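Long-range contact in alkyl hydroperoxide reductase AhpD (Deinococcus radiodurans R1, PDB 6K40), which probably acts as a peroxiredoxin-type antioxidant enzyme that reduces peroxides: residues N24-V29 with N53-L58. Residues are numbered along the deposited sequence; the frame is centred on the assembly and turned at random.
Sequences NAHEGV and NGEQFL
A helix N-cap joined to a His-carboxylate hydrogen bond makes this contact: His-26, the N-cap of helix 27-40, reaches across to Glu-55 in the first turn of helix 54-69. Its CG stands anti to the backbone N (chi1 -164°), which carries the imidazole toward that turn. On the capping side, Gly-28 N gives its hydrogen to His-26 ND1 at 3.0 Å, nearly straight (166°) and in the ring plane. His-26 NE2 in turn donates to Glu-55 OE2 at 2.7 Å. This second bond is more bent (133°): the oxygen is tilted from the ring plane, and the nitrogen meets it from above the carboxylate plane. The two bonds together restrain the ring's rotation, chiefly through the in-plane one at ND1. The contact belongs to the all-helical AhpD-like fold, pairing the N-terminal ends of two helices, and the backbones come close where His-26 CA lies 5.6 Å from Gly-54 CA. Leu-58 CD1 lies over one face of the imidazole in a CH-pi contact, 4.2 Å from its centroid, while its CD2 rests near Gly-28 O. Deeper in, Val-29 CG2 reaches Phe-57 CD2 at 4.1 Å; Phe-57 also packs on Leu-32, and both Val-29 and Phe-57 touch Ala-51.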
loop_
_atom_site.group_PDB
_atom_site.type_symbol
_atom_site.label_atom_id
_atom_site.label_comp_id
_atom_site.label_asym_id
_atom_site.label_seq_id
_atom_site.Cartn_x
_atom_site.Cartn_y
_atom_site.Cartn_z
ATOM N N ASN A 24 -11.052 33.136 -9.349
ATOM C CA ASN A 24 -11.545 32.656 -10.629
ATOM C C ASN A 24 -12.351 31.369 -10.525
ATOM O O ASN A 24 -12.787 30.847 -11.555
ATOM C CB ASN A 24 -10.375 32.475 -11.605
ATOM C CG ASN A 24 -9.279 31.583 -11.049
ATOM O OD1 ASN A 24 -9.526 30.724 -10.202
ATOM N ND2 ASN A 24 -8.057 31.781 -11.533
ATOM N N ALA A 25 -12.548 30.836 -9.324
ATOM C CA ALA A 25 -13.260 29.573 -9.192
ATOM C C ALA A 25 -14.748 29.767 -9.452
ATOM O O ALA A 25 -15.305 30.848 -9.238
ATOM C CB ALA A 25 -13.053 28.966 -7.805
ATOM N N HIS A 26 -15.382 28.710 -9.950
ATOM C CA HIS A 26 -16.833 28.670 -10.034
ATOM C C HIS A 26 -17.418 28.900 -8.644
ATOM O O HIS A 26 -16.845 28.482 -7.635
ATOM C CB HIS A 26 -17.257 27.306 -10.588
ATOM C CG HIS A 26 -18.667 27.242 -11.083
ATOM N ND1 HIS A 26 -19.756 27.307 -10.241
ATOM C CD2 HIS A 26 -19.165 27.064 -12.329
ATOM C CE1 HIS A 26 -20.865 27.202 -10.951
ATOM N NE2 HIS A 26 -20.534 27.051 -12.221
ATOM N N GLU A 27 -18.581 29.555 -8.579
ATOM C CA GLU A 27 -19.126 29.878 -7.261
ATOM C C GLU A 27 -19.757 28.672 -6.572
ATOM O O GLU A 27 -19.906 28.678 -5.341
ATOM C CB GLU A 27 -20.152 31.007 -7.378
ATOM C CG GLU A 27 -19.586 32.320 -7.917
ATOM C CD GLU A 27 -18.611 32.997 -6.963
ATOM O OE1 GLU A 27 -18.719 32.781 -5.737
ATOM O OE2 GLU A 27 -17.744 33.759 -7.443
ATOM N N GLY A 28 -19.983 27.583 -7.301
ATOM C CA GLY A 28 -20.520 26.394 -6.673
ATOM C C GLY A 28 -19.359 25.574 -6.166
ATOM O O GLY A 28 -19.462 24.890 -5.142
ATOM N N VAL A 29 -18.220 25.699 -6.849
ATOM C CA VAL A 29 -16.980 25.145 -6.319
ATOM C C VAL A 29 -16.628 25.822 -5.000
ATOM O O VAL A 29 -16.220 25.163 -4.038
ATOM C CB VAL A 29 -15.844 25.282 -7.350
ATOM C CG1 VAL A 29 -14.524 24.868 -6.732
ATOM C CG2 VAL A 29 -16.146 24.443 -8.579
ATOM N N ASN A 53 -12.350 22.716 -14.314
ATOM C CA ASN A 53 -13.543 22.728 -15.164
ATOM C C ASN A 53 -14.757 22.623 -14.243
ATOM O O ASN A 53 -15.147 21.525 -13.837
ATOM C CB ASN A 53 -13.502 21.591 -16.180
ATOM C CG ASN A 53 -12.399 21.768 -17.205
ATOM O OD1 ASN A 53 -11.738 22.804 -17.243
ATOM N ND2 ASN A 53 -12.192 20.755 -18.041
ATOM N N GLY A 54 -15.353 23.771 -13.922
ATOM C CA GLY A 54 -16.380 23.883 -12.898
ATOM C C GLY A 54 -17.592 22.976 -13.001
ATOM O O GLY A 54 -17.858 22.187 -12.085
ATOM N N GLU A 55 -18.346 23.086 -14.098
ATOM C CA GLU A 55 -19.592 22.333 -14.211
ATOM C C GLU A 55 -19.327 20.837 -14.309
ATOM O O GLU A 55 -20.066 20.026 -13.728
ATOM C CB GLU A 55 -20.388 22.820 -15.420
ATOM C CG GLU A 55 -20.905 24.236 -15.272
ATOM C CD GLU A 55 -22.026 24.341 -14.254
ATOM O OE1 GLU A 55 -22.723 23.327 -14.025
ATOM O OE2 GLU A 55 -22.205 25.434 -13.675
ATOM N N GLN A 56 -18.272 20.454 -15.032
ATOM C CA GLN A 56 -17.902 19.047 -15.095
ATOM C C GLN A 56 -17.561 18.517 -13.712
ATOM O O GLN A 56 -17.990 17.420 -13.335
ATOM C CB GLN A 56 -16.726 18.851 -16.052
ATOM C CG GLN A 56 -17.083 19.030 -17.516
ATOM C CD GLN A 56 -15.864 19.017 -18.414
ATOM O OE1 GLN A 56 -14.730 18.946 -17.938
ATOM N NE2 GLN A 56 -16.089 19.085 -19.721
ATOM N N PHE A 57 -16.806 19.295 -12.932
ATOM C CA PHE A 57 -16.468 18.869 -11.578
ATOM C C PHE A 57 -17.710 18.742 -10.707
ATOM O O PHE A 57 -17.821 17.805 -9.911
ATOM C CB PHE A 57 -15.483 19.842 -10.937
ATOM C CG PHE A 57 -15.284 19.602 -9.469
ATOM C CD1 PHE A 57 -14.458 18.579 -9.030
ATOM C CD2 PHE A 57 -15.944 20.378 -8.529
ATOM C CE1 PHE A 57 -14.283 18.345 -7.683
ATOM C CE2 PHE A 57 -15.771 20.150 -7.179
ATOM C CZ PHE A 57 -14.940 19.133 -6.756
ATOM N N LEU A 58 -18.652 19.679 -10.831
ATOM C CA LEU A 58 -19.832 19.631 -9.973
ATOM C C LEU A 58 -20.711 18.434 -10.314
ATOM O O LEU A 58 -21.239 17.768 -9.413
ATOM C CB LEU A 58 -20.614 20.940 -10.076
ATOM C CG LEU A 58 -19.950 22.119 -9.361
ATOM C CD1 LEU A 58 -20.632 23.430 -9.722
ATOM C CD2 LEU A 58 -19.943 21.908 -7.852
#